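Local coordinates for chitin oligosaccahride binding protein NagB1 (Paenibacillus sp. FPU-7, PDB 7EHP) that binds short chitin oligosaccharides such as N,N'-diacetylchitobiose as an extracellular solute-binding protein, probably to hand them to a membrane transporter, at residues S4-Q9 with E40-K45; P62-L67 with N284-S289; G80-L85 with K109-P114. All blocks are in the same frame, centred on the assembly; numbering follows the deposited sequence.

Contact 1: S4-Q9 with E40-K45; sequences SLRHTQ and EGVEDK. With NAG (2-acetamido-2-deoxy-beta-D-glucopyranose), chain C; NAG (2-acetamido-2-deoxy-beta-D-glucopyranose), chain B.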
loop_
_atom_site.group_PDB
_atom_site.type_symbol
_atom_site.label_atom_id
_atom_site.label_comp_id
_atom_site.label_asym_id
_atom_site.label_seq_id
_atom_site.Cartn_x
_atom_site.Cartn_y
_atom_site.Cartn_z
ATOM N N SER A 4 -3.434 -0.620 24.530
ATOM C CA SER A 4 -2.373 -0.483 23.540
ATOM C C SER A 4 -2.945 -0.188 22.160
ATOM O O SER A 4 -3.943 -0.785 21.737
ATOM C CB SER A 4 -1.527 -1.755 23.496
ATOM O OG SER A 4 -2.354 -2.903 23.543
ATOM N N LEU A 5 -2.303 0.742 21.460
ATOM C CA LEU A 5 -2.714 1.156 20.120
ATOM C C LEU A 5 -1.476 1.044 19.240
ATOM O O LEU A 5 -0.623 1.932 19.262
ATOM C CB LEU A 5 -3.277 2.576 20.107
ATOM C CG LEU A 5 -4.192 2.926 18.918
ATOM C CD1 LEU A 5 -4.934 4.253 19.126
ATOM C CD2 LEU A 5 -3.465 2.943 17.592
ATOM N N ARG A 6 -1.392 -0.029 18.457
ATOM C CA ARG A 6 -0.239 -0.268 17.592
ATOM C C ARG A 6 -0.454 0.405 16.237
ATOM O O ARG A 6 -1.460 0.157 15.560
ATOM C CB ARG A 6 -0.013 -1.768 17.414
ATOM C CG ARG A 6 0.920 -2.121 16.250
ATOM C CD ARG A 6 2.378 -1.979 16.629
ATOM N NE ARG A 6 2.710 -2.643 17.893
ATOM C CZ ARG A 6 2.812 -3.960 18.074
ATOM N NH1 ARG A 6 2.621 -4.818 17.071
ATOM N NH2 ARG A 6 3.118 -4.423 19.274
ATOM N N HIS A 7 0.489 1.246 15.838
ATOM C CA HIS A 7 0.407 1.947 14.566
ATOM C C HIS A 7 1.774 1.910 13.897
ATOM O O HIS A 7 2.793 1.591 14.522
ATOM C CB HIS A 7 -0.027 3.398 14.772
ATOM C CG HIS A 7 1.003 4.206 15.492
ATOM N ND1 HIS A 7 2.038 4.836 14.836
ATOM C CD2 HIS A 7 1.209 4.420 16.813
ATOM C CE1 HIS A 7 2.817 5.434 15.718
ATOM N NE2 HIS A 7 2.333 5.200 16.925
ATOM N N THR A 8 1.810 2.289 12.621
ATOM C CA THR A 8 3.058 2.283 11.868
ATOM C C THR A 8 3.502 3.678 11.460
ATOM O O THR A 8 4.366 3.811 10.581
ATOM C CB THR A 8 2.927 1.396 10.628
ATOM O OG1 THR A 8 1.925 1.934 9.764
ATOM C CG2 THR A 8 2.522 -0.017 11.027
ATOM N N GLN A 9 2.935 4.727 12.064
ATOM C CA GLN A 9 3.236 6.100 11.637
ATOM C C GLN A 9 4.482 6.597 12.373
ATOM O O GLN A 9 4.425 7.414 13.286
ATOM C CB GLN A 9 2.035 7.015 11.868
ATOM C CG GLN A 9 0.724 6.579 11.187
ATOM C CD GLN A 9 0.933 6.109 9.752
ATOM O OE1 GLN A 9 1.528 6.818 8.928
ATOM N NE2 GLN A 9 0.443 4.909 9.442
ATOM N N GLU A 40 2.013 2.840 20.373
ATOM C CA GLU A 40 3.281 2.179 20.090
ATOM C C GLU A 40 3.452 2.146 18.578
ATOM O O GLU A 40 2.673 1.494 17.876
ATOM C CB GLU A 40 3.345 0.762 20.682
ATOM C CG GLU A 40 4.649 0.016 20.295
ATOM C CD GLU A 40 4.666 -1.450 20.681
ATOM O OE1 GLU A 40 5.740 -1.927 21.095
ATOM O OE2 GLU A 40 3.617 -2.139 20.569
ATOM N N GLY A 41 4.460 2.859 18.076
ATOM C CA GLY A 41 4.745 2.869 16.655
ATOM C C GLY A 41 5.804 1.843 16.302
ATOM O O GLY A 41 6.867 1.790 16.925
ATOM N N VAL A 42 5.501 1.018 15.313
ATOM C CA VAL A 42 6.416 -0.001 14.825
ATOM C C VAL A 42 6.485 0.148 13.314
ATOM O O VAL A 42 5.445 0.278 12.655
ATOM C CB VAL A 42 5.955 -1.416 15.233
ATOM C CG1 VAL A 42 6.842 -2.490 14.611
ATOM C CG2 VAL A 42 5.930 -1.553 16.763
ATOM N N GLU A 43 7.701 0.165 12.771
ATOM C CA GLU A 43 7.874 0.310 11.333
ATOM C C GLU A 43 7.005 -0.686 10.582
ATOM O O GLU A 43 6.907 -1.854 10.967
ATOM C CB GLU A 43 9.341 0.112 10.938
ATOM C CG GLU A 43 9.603 0.528 9.499
ATOM C CD GLU A 43 11.031 0.228 9.054
ATOM O OE1 GLU A 43 11.560 -0.832 9.428
ATOM O OE2 GLU A 43 11.626 1.056 8.345
ATOM N N ASP A 44 6.391 -0.202 9.492
ATOM C CA ASP A 44 5.402 -0.940 8.711
ATOM C C ASP A 44 5.753 -2.407 8.464
ATOM O O ASP A 44 5.002 -3.305 8.861
ATOM C CB ASP A 44 5.149 -0.214 7.374
ATOM C CG ASP A 44 6.430 0.058 6.555
ATOM O OD1 ASP A 44 7.521 -0.490 6.838
ATOM O OD2 ASP A 44 6.333 0.857 5.598
ATOM N N LYS A 45 6.870 -2.668 7.771
ATOM C CA LYS A 45 7.229 -4.041 7.445
ATOM C C LYS A 45 7.553 -4.849 8.693
ATOM O O LYS A 45 7.334 -6.062 8.718
ATOM C CB LYS A 45 8.418 -4.059 6.485
ATOM C CG LYS A 45 9.732 -3.547 7.091
ATOM C CD LYS A 45 10.869 -3.593 6.071
ATOM C CE LYS A 45 12.216 -3.484 6.771
ATOM N NZ LYS A 45 13.378 -3.614 5.846
HETATM C C1 NAG C . 0.636 3.297 5.169
HETATM C C2 NAG C . -0.497 2.766 4.294
HETATM C C3 NAG C . -0.169 1.353 3.810
HETATM C C4 NAG C . 1.250 1.259 3.241
HETATM C C5 NAG C . 2.258 1.986 4.144
HETATM C C6 NAG C . 3.669 2.065 3.602
HETATM C C7 NAG C . -2.574 3.841 5.071
HETATM C C8 NAG C . -3.862 3.642 5.815
HETATM N N2 NAG C . -1.770 2.775 5.002
HETATM O O1 NAG C . 0.313 4.560 5.639
HETATM O O3 NAG C . -1.148 0.958 2.851
HETATM O O4 NAG C . 1.630 -0.112 3.285
HETATM O O5 NAG C . 1.831 3.326 4.418
HETATM O O6 NAG C . 4.569 2.465 4.634
HETATM O O7 NAG C . -2.274 4.923 4.567
HETATM C C1 NAG B . 1.569 -0.790 2.033
HETATM C C2 NAG B . 2.087 -2.203 2.282
HETATM C C3 NAG B . 2.034 -3.014 0.996
HETATM C C4 NAG B . 0.621 -2.999 0.434
HETATM C C5 NAG B . 0.138 -1.561 0.256
HETATM C C6 NAG B . -1.298 -1.464 -0.209
HETATM C C7 NAG B . 3.726 -2.797 4.013
HETATM C C8 NAG B . 5.148 -2.719 4.440
HETATM N N2 NAG B . 3.428 -2.203 2.848
HETATM O O3 NAG B . 2.427 -4.349 1.271
HETATM O O4 NAG B . 0.580 -3.652 -0.827
HETATM O O5 NAG B . 0.229 -0.847 1.496
HETATM O O6 NAG B . -2.180 -2.207 0.623
HETATM O O7 NAG B . 2.873 -3.385 4.688
HETATM O O HOH W 1 6.267 2.609 9.035
#
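The imidazole of His7 lies over the backbone of Gly41, whose CA sits 3.5 Å from the ring centroid in a CH-pi contact displaced toward the rim on the CE1 and NE2 side. In the ring plane, ND1 accepts the backbone N-H of Gln9, which helps to hold the ring's rotation. Arg6 extends from the other sheet face, beside Glu40 and pointing the same way. With its chain bent at chi2 and chi3 (81° and 49°), it turns NE and NH2 onto one carboxylate oxygen: OE2 of Glu40 is 2.9 Å from NE and 2.7 Å from NH2. Both nitrogens approach from one face of the carboxylate, while OE2 stays in the guanidinium plane; Glu55 of helix 44-58 gives NH2 a second carboxylate. Nearby, CG2 of Val42 packs obliquely on CD of Arg6 at 3.6 Å. The backbones pair in parallel, as expected of a beta-alpha-beta unit in which helix 15-31 links strands 3-7 and 37-41, and the N-H of Val42 bonds to O of His7 at 2.9 Å. Beyond the strand ends CG2 of Thr8 meets CA of Asp44, and a water joins Thr8 O to Asp44 N. Asp44, in the first turn of helix 44-58, accepts a hydrogen bond at OD2 from O6 of the chain C NAG (2.6 Å), and its CG lies 3.7 Å from C8 of the chain B sugar.

Contact 2: P62-L67 with N284-S289; sequences PKIFDL and NGYGFS. With NAG (2-acetamido-2-deoxy-beta-D-glucopyranose), chain C.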
loop_
_atom_site.group_PDB
_atom_site.type_symbol
_atom_site.label_atom_id
_atom_site.label_comp_id
_atom_site.label_asym_id
_atom_site.label_seq_id
_atom_site.Cartn_x
_atom_site.Cartn_y
_atom_site.Cartn_z
ATOM N N PRO A 62 -1.776 -6.421 20.329
ATOM C CA PRO A 62 -2.224 -5.183 20.971
ATOM C C PRO A 62 -3.742 -5.144 20.994
ATOM O O PRO A 62 -4.414 -5.968 20.369
ATOM C CB PRO A 62 -1.637 -4.088 20.071
ATOM C CG PRO A 62 -0.483 -4.775 19.366
ATOM C CD PRO A 62 -1.054 -6.127 19.079
ATOM N N LYS A 63 -4.298 -4.174 21.729
ATOM C CA LYS A 63 -5.761 -4.085 21.767
ATOM C C LYS A 63 -6.303 -3.463 20.482
ATOM O O LYS A 63 -7.347 -3.885 19.974
ATOM C CB LYS A 63 -6.211 -3.300 23.004
ATOM C CG LYS A 63 -5.865 -3.986 24.357
ATOM C CD LYS A 63 -6.188 -5.491 24.318
ATOM C CE LYS A 63 -5.794 -6.251 25.592
ATOM N NZ LYS A 63 -4.422 -5.933 26.096
ATOM N N ILE A 64 -5.588 -2.487 19.930
ATOM C CA ILE A 64 -5.908 -1.871 18.649
ATOM C C ILE A 64 -4.627 -1.895 17.821
ATOM O O ILE A 64 -3.557 -1.571 18.344
ATOM C CB ILE A 64 -6.410 -0.419 18.832
ATOM C CG1 ILE A 64 -7.608 -0.362 19.789
ATOM C CG2 ILE A 64 -6.728 0.233 17.477
ATOM C CD1 ILE A 64 -7.771 0.993 20.470
ATOM N N PHE A 65 -4.717 -2.287 16.541
ATOM C CA PHE A 65 -3.481 -2.512 15.791
ATOM C C PHE A 65 -3.656 -2.276 14.300
ATOM O O PHE A 65 -4.673 -2.645 13.708
ATOM C CB PHE A 65 -2.934 -3.931 15.996
ATOM C CG PHE A 65 -3.996 -4.991 16.050
ATOM C CD1 PHE A 65 -4.495 -5.553 14.878
ATOM C CD2 PHE A 65 -4.489 -5.434 17.268
ATOM C CE1 PHE A 65 -5.472 -6.541 14.924
ATOM C CE2 PHE A 65 -5.463 -6.412 17.324
ATOM C CZ PHE A 65 -5.956 -6.966 16.164
ATOM N N ASP A 66 -2.634 -1.676 13.704
ATOM C CA ASP A 66 -2.561 -1.563 12.253
ATOM C C ASP A 66 -2.667 -2.954 11.633
ATOM O O ASP A 66 -1.854 -3.837 11.927
ATOM C CB ASP A 66 -1.248 -0.881 11.874
ATOM C CG ASP A 66 -1.170 -0.541 10.412
ATOM O OD1 ASP A 66 -1.257 -1.463 9.571
ATOM O OD2 ASP A 66 -1.033 0.661 10.103
ATOM N N LEU A 67 -3.676 -3.152 10.780
ATOM C CA LEU A 67 -4.006 -4.472 10.259
ATOM C C LEU A 67 -4.268 -4.381 8.762
ATOM O O LEU A 67 -4.812 -3.381 8.300
ATOM C CB LEU A 67 -5.247 -5.036 10.982
ATOM C CG LEU A 67 -5.858 -6.325 10.440
ATOM C CD1 LEU A 67 -4.959 -7.491 10.808
ATOM C CD2 LEU A 67 -7.301 -6.510 10.970
ATOM N N ASN A 284 -5.968 -1.294 4.296
ATOM C CA ASN A 284 -5.194 -1.063 5.511
ATOM C C ASN A 284 -5.944 -0.131 6.449
ATOM O O ASN A 284 -6.379 0.953 6.043
ATOM C CB ASN A 284 -3.820 -0.463 5.196
ATOM C CG ASN A 284 -2.937 -0.364 6.434
ATOM O OD1 ASN A 284 -2.141 0.563 6.574
ATOM N ND2 ASN A 284 -3.082 -1.327 7.338
ATOM N N GLY A 285 -6.082 -0.555 7.695
ATOM C CA GLY A 285 -6.753 0.224 8.712
ATOM C C GLY A 285 -6.396 -0.328 10.069
ATOM O O GLY A 285 -5.207 -0.520 10.352
ATOM N N TYR A 286 -7.410 -0.599 10.910
ATOM C CA TYR A 286 -7.204 -1.086 12.266
ATOM C C TYR A 286 -8.082 -2.296 12.550
ATOM O O TYR A 286 -9.220 -2.387 12.073
ATOM C CB TYR A 286 -7.481 0.034 13.286
ATOM C CG TYR A 286 -6.388 1.055 13.195
ATOM C CD1 TYR A 286 -5.186 0.869 13.873
ATOM C CD2 TYR A 286 -6.507 2.152 12.361
ATOM C CE1 TYR A 286 -4.145 1.788 13.744
ATOM C CE2 TYR A 286 -5.469 3.079 12.228
ATOM C CZ TYR A 286 -4.298 2.891 12.920
ATOM O OH TYR A 286 -3.260 3.798 12.773
ATOM N N GLY A 287 -7.530 -3.237 13.317
ATOM C CA GLY A 287 -8.283 -4.350 13.841
ATOM C C GLY A 287 -8.305 -4.250 15.359
ATOM O O GLY A 287 -7.632 -3.410 15.958
ATOM N N PHE A 288 -9.073 -5.129 15.977
ATOM C CA PHE A 288 -9.265 -5.036 17.418
ATOM C C PHE A 288 -9.150 -6.424 18.024
ATOM O O PHE A 288 -9.680 -7.394 17.472
ATOM C CB PHE A 288 -10.621 -4.366 17.718
ATOM C CG PHE A 288 -10.731 -3.001 17.106
ATOM C CD1 PHE A 288 -10.248 -1.893 17.780
ATOM C CD2 PHE A 288 -11.232 -2.837 15.822
ATOM C CE1 PHE A 288 -10.293 -0.644 17.213
ATOM C CE2 PHE A 288 -11.281 -1.584 15.245
ATOM C CZ PHE A 288 -10.806 -0.487 15.942
ATOM N N SER A 289 -8.427 -6.515 19.139
ATOM C CA SER A 289 -8.237 -7.806 19.787
ATOM C C SER A 289 -9.572 -8.444 20.145
ATOM O O SER A 289 -10.522 -7.768 20.566
ATOM C CB SER A 289 -7.392 -7.662 21.047
ATOM O OG SER A 289 -7.157 -8.935 21.630
HETATM C C1 NAG C . 0.636 3.297 5.169
HETATM C C2 NAG C . -0.497 2.766 4.294
HETATM C C3 NAG C . -0.169 1.353 3.810
HETATM C C4 NAG C . 1.250 1.259 3.241
HETATM C C5 NAG C . 2.258 1.986 4.144
HETATM C C6 NAG C . 3.669 2.065 3.602
HETATM C C7 NAG C . -2.574 3.841 5.071
HETATM C C8 NAG C . -3.862 3.642 5.815
HETATM N N2 NAG C . -1.770 2.775 5.002
HETATM O O1 NAG C . 0.313 4.560 5.639
HETATM O O3 NAG C . -1.148 0.958 2.851
HETATM O O4 NAG C . 1.630 -0.112 3.285
HETATM O O5 NAG C . 1.831 3.326 4.418
HETATM O O6 NAG C . 4.569 2.465 4.634
HETATM O O7 NAG C . -2.274 4.923 4.567
HETATM O O HOH W 2 -0.863 3.019 11.318
HETATM O O HOH W 3 0.615 0.608 7.489
HETATM O O HOH W 4 -3.527 1.599 9.190
#
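The ring of Phe65 lies over Gly287, whose carbonyl oxygen sits above the ring centre. CG of Phe65 stands between its own backbone N and carbonyl carbon (chi1 39°), folding the ring back across the neighbouring strand. Gly287 leaves room for this and for CD2 of Leu67, 3.7 Å from its CA; a CB would clash with both. On the other sheet face Ile64 runs beside Phe288, CG1 to CD1 at 3.7 Å. The segments, 217 residues apart along the chain, form an antiparallel pair in the protein's mixed sheet, with Phe65-Gly287 and Leu67-Gly285 as hydrogen-bonded pairs; N of Gly287 meets O of Phe65 at 2.9 Å.

This closely packed part gives way to a polar, water-bearing end at the sugar pocket. ND2 of Asn284 serves two acceptors: OD1 of Asp66 at 2.9 Å in a nearly straight bond, though from above the carboxylate plane, and O of Leu67 at 2.9 Å from above its carbonyl plane. So held, Asn284 presents OD1 to N2 of the chain C NAG (2.7 Å, 163°), consistent with recognition of its acetamide. Waters gather at OD2 of Asp66, one of them also bonded to OH of Tyr286.

Strand 3-7 flanks strand 64-68 on its other edge; helix 44-58 covers Phe65, and helix 294-307 packs on Ile64 and Phe288, its Phe303 meeting the Tyr286 ring edge-to-face.

Contact 3: G80-L85 with K109-P114; sequences GRLLEL and KIYGLP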
loop_
_atom_site.group_PDB
_atom_site.type_symbol
_atom_site.label_atom_id
_atom_site.label_comp_id
_atom_site.label_asym_id
_atom_site.label_seq_id
_atom_site.Cartn_x
_atom_site.Cartn_y
_atom_site.Cartn_z
ATOM N N GLY A 80 -9.256 -17.023 15.553
ATOM C CA GLY A 80 -10.064 -16.482 16.642
ATOM C C GLY A 80 -9.508 -15.252 17.325
ATOM O O GLY A 80 -9.866 -14.975 18.472
ATOM N N ARG A 81 -8.652 -14.487 16.648
ATOM C CA ARG A 81 -7.926 -13.399 17.295
ATOM C C ARG A 81 -8.602 -12.043 17.165
ATOM O O ARG A 81 -8.215 -11.109 17.879
ATOM C CB ARG A 81 -6.509 -13.287 16.718
ATOM C CG ARG A 81 -5.699 -14.558 16.809
ATOM C CD ARG A 81 -5.592 -15.060 18.242
ATOM N NE ARG A 81 -4.475 -15.988 18.375
ATOM C CZ ARG A 81 -4.364 -16.914 19.322
ATOM N NH1 ARG A 81 -5.315 -17.052 20.241
ATOM N NH2 ARG A 81 -3.299 -17.709 19.343
ATOM N N LEU A 82 -9.576 -11.897 16.276
ATOM C CA LEU A 82 -10.063 -10.584 15.881
ATOM C C LEU A 82 -11.487 -10.399 16.355
ATOM O O LEU A 82 -12.341 -11.257 16.111
ATOM C CB LEU A 82 -10.028 -10.386 14.366
ATOM C CG LEU A 82 -8.704 -10.435 13.598
ATOM C CD1 LEU A 82 -8.963 -9.956 12.181
ATOM C CD2 LEU A 82 -7.576 -9.627 14.237
ATOM N N LEU A 83 -11.742 -9.255 16.981
ATOM C CA LEU A 83 -13.095 -8.886 17.378
ATOM C C LEU A 83 -13.977 -8.676 16.153
ATOM O O LEU A 83 -13.595 -7.965 15.219
ATOM C CB LEU A 83 -13.041 -7.610 18.203
ATOM C CG LEU A 83 -14.318 -7.147 18.882
ATOM C CD1 LEU A 83 -14.775 -8.199 19.910
ATOM C CD2 LEU A 83 -14.025 -5.787 19.511
ATOM N N GLU A 84 -15.156 -9.295 16.153
ATOM C CA GLU A 84 -16.130 -9.072 15.090
ATOM C C GLU A 84 -16.845 -7.747 15.319
ATOM O O GLU A 84 -17.258 -7.441 16.439
ATOM C CB GLU A 84 -17.132 -10.224 15.033
ATOM C CG GLU A 84 -17.710 -10.480 13.651
ATOM C CD GLU A 84 -18.831 -9.527 13.320
ATOM O OE1 GLU A 84 -19.504 -9.062 14.268
ATOM O OE2 GLU A 84 -19.055 -9.246 12.120
ATOM N N LEU A 85 -17.000 -6.964 14.250
ATOM C CA LEU A 85 -17.330 -5.547 14.375
ATOM C C LEU A 85 -18.750 -5.187 13.952
ATOM O O LEU A 85 -19.090 -3.999 13.933
ATOM C CB LEU A 85 -16.341 -4.703 13.568
ATOM C CG LEU A 85 -14.860 -4.875 13.902
ATOM C CD1 LEU A 85 -14.016 -3.906 13.081
ATOM C CD2 LEU A 85 -14.609 -4.682 15.391
ATOM N N LYS A 109 -18.950 -11.669 7.902
ATOM C CA LYS A 109 -18.617 -10.985 9.147
ATOM C C LYS A 109 -17.392 -10.094 8.960
ATOM O O LYS A 109 -16.559 -10.332 8.085
ATOM C CB LYS A 109 -18.380 -11.992 10.275
ATOM C CG LYS A 109 -19.684 -12.542 10.838
ATOM C CD LYS A 109 -19.517 -13.928 11.424
ATOM C CE LYS A 109 -20.863 -14.506 11.861
ATOM N NZ LYS A 109 -21.576 -13.661 12.874
ATOM N N ILE A 110 -17.286 -9.064 9.805
ATOM C CA ILE A 110 -16.379 -7.937 9.588
ATOM C C ILE A 110 -15.373 -7.873 10.730
ATOM O O ILE A 110 -15.767 -7.811 11.905
ATOM C CB ILE A 110 -17.165 -6.623 9.478
ATOM C CG1 ILE A 110 -18.161 -6.719 8.339
ATOM C CG2 ILE A 110 -16.234 -5.426 9.263
ATOM C CD1 ILE A 110 -19.163 -5.625 8.331
ATOM N N TYR A 111 -14.066 -7.859 10.392
ATOM C CA TYR A 111 -13.039 -7.965 11.427
ATOM C C TYR A 111 -11.971 -6.877 11.352
ATOM O O TYR A 111 -10.971 -6.951 12.081
ATOM C CB TYR A 111 -12.369 -9.345 11.391
ATOM C CG TYR A 111 -13.321 -10.517 11.599
ATOM C CD1 TYR A 111 -14.127 -10.971 10.559
ATOM C CD2 TYR A 111 -13.429 -11.155 12.841
ATOM C CE1 TYR A 111 -14.993 -12.040 10.734
ATOM C CE2 TYR A 111 -14.308 -12.233 13.031
ATOM C CZ TYR A 111 -15.084 -12.665 11.965
ATOM O OH TYR A 111 -15.952 -13.726 12.091
ATOM N N GLY A 112 -12.159 -5.869 10.517
ATOM C CA GLY A 112 -11.314 -4.692 10.547
ATOM C C GLY A 112 -11.979 -3.604 9.741
ATOM O O GLY A 112 -12.981 -3.836 9.054
ATOM N N LEU A 113 -11.418 -2.400 9.846
ATOM C CA LEU A 113 -11.964 -1.233 9.157
ATOM C C LEU A 113 -10.836 -0.517 8.430
ATOM O O LEU A 113 -9.850 -0.106 9.079
ATOM C CB LEU A 113 -12.676 -0.289 10.141
ATOM C CG LEU A 113 -13.888 -0.847 10.901
ATOM C CD1 LEU A 113 -14.412 0.148 11.954
ATOM C CD2 LEU A 113 -15.003 -1.279 9.939
ATOM N N PRO A 114 -10.929 -0.335 7.111
ATOM C CA PRO A 114 -9.894 0.418 6.399
ATOM C C PRO A 114 -9.986 1.890 6.742
ATOM O O PRO A 114 -11.082 2.458 6.818
ATOM C CB PRO A 114 -10.237 0.172 4.923
ATOM C CG PRO A 114 -11.712 -0.011 4.942
ATOM C CD PRO A 114 -11.963 -0.835 6.184
HETATM O O HOH W 5 -11.237 -6.402 14.678
#
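The phenol ring of Tyr111 carries CG of Glu84 over one face, in a CH-pi contact 4.1 Å from the ring centroid and displaced toward the CZ rim. At the ring edge, in its plane, lies the carbonyl oxygen of Leu82, 3.4 Å from CD2, while CD1 of Leu82 packs against CB of Tyr111 at 3.5 Å. The other flat group is the carboxylate of Glu84. Its OE2 takes the N-H of Ile110 at 2.9 Å in an almost straight bond (173°), received on the anti side and somewhat out of the carboxylate plane. A bend at chi2 (-81°) turns the carboxylate away from the ring to this backbone nitrogen, with OE2 also 3.4 Å from CB of Lys109, the two side chains crossing at about a right angle. The same oxygen is also hydrogen-bonded to OG1 of Thr86, and the side chain caps a backbone N at the start of helix 86-92, so one acid ties the loop, the helix start and the strand together. With an alanine at Glu84, the N-H of Ile110 would probably lose its acceptor, the helix start its cap and the Tyr111 face its aliphatic cover.

Next to it the backbone of Leu85 adds a bond of its own, N to O of Ile110 at 2.8 Å. Its side chain points toward segment 109-114, CD1 resting 3.8 Å from CG of Leu113.

The loop 80-85 begins with Gly80, which ends helix 71-78 in a Schellman motif, and it runs into helix 86-92, whose Leu89 packs on Ile110 and Leu113. Val77 of helix 71-78 touches Leu82 and Tyr111, and strand 277-288 lies alongside, its Phe288 against Leu83 and Leu85.

All three contacts reach one mixed sheet. Contact 2 is the most deeply buried; contacts 1 and 3 are partly buried. Contacts 1 and 2 adjoin through strands 3-7 and 64-68, where Arg6 has probable backbone hydrogen bonds to Ile64 and Asp66, and both touch the chain C sugar. Contact 1 joins parallel strands and adds a salt bridge, whereas contact 2 joins antiparallel strands around aromatic and aliphatic side chains. Contact 3 lies inside the chain loop closed by contact 2 and touches it through Phe288 and Leu83; farther from the sugar, it fastens a loop to a strand with a carboxylate, a tyrosine and leucines.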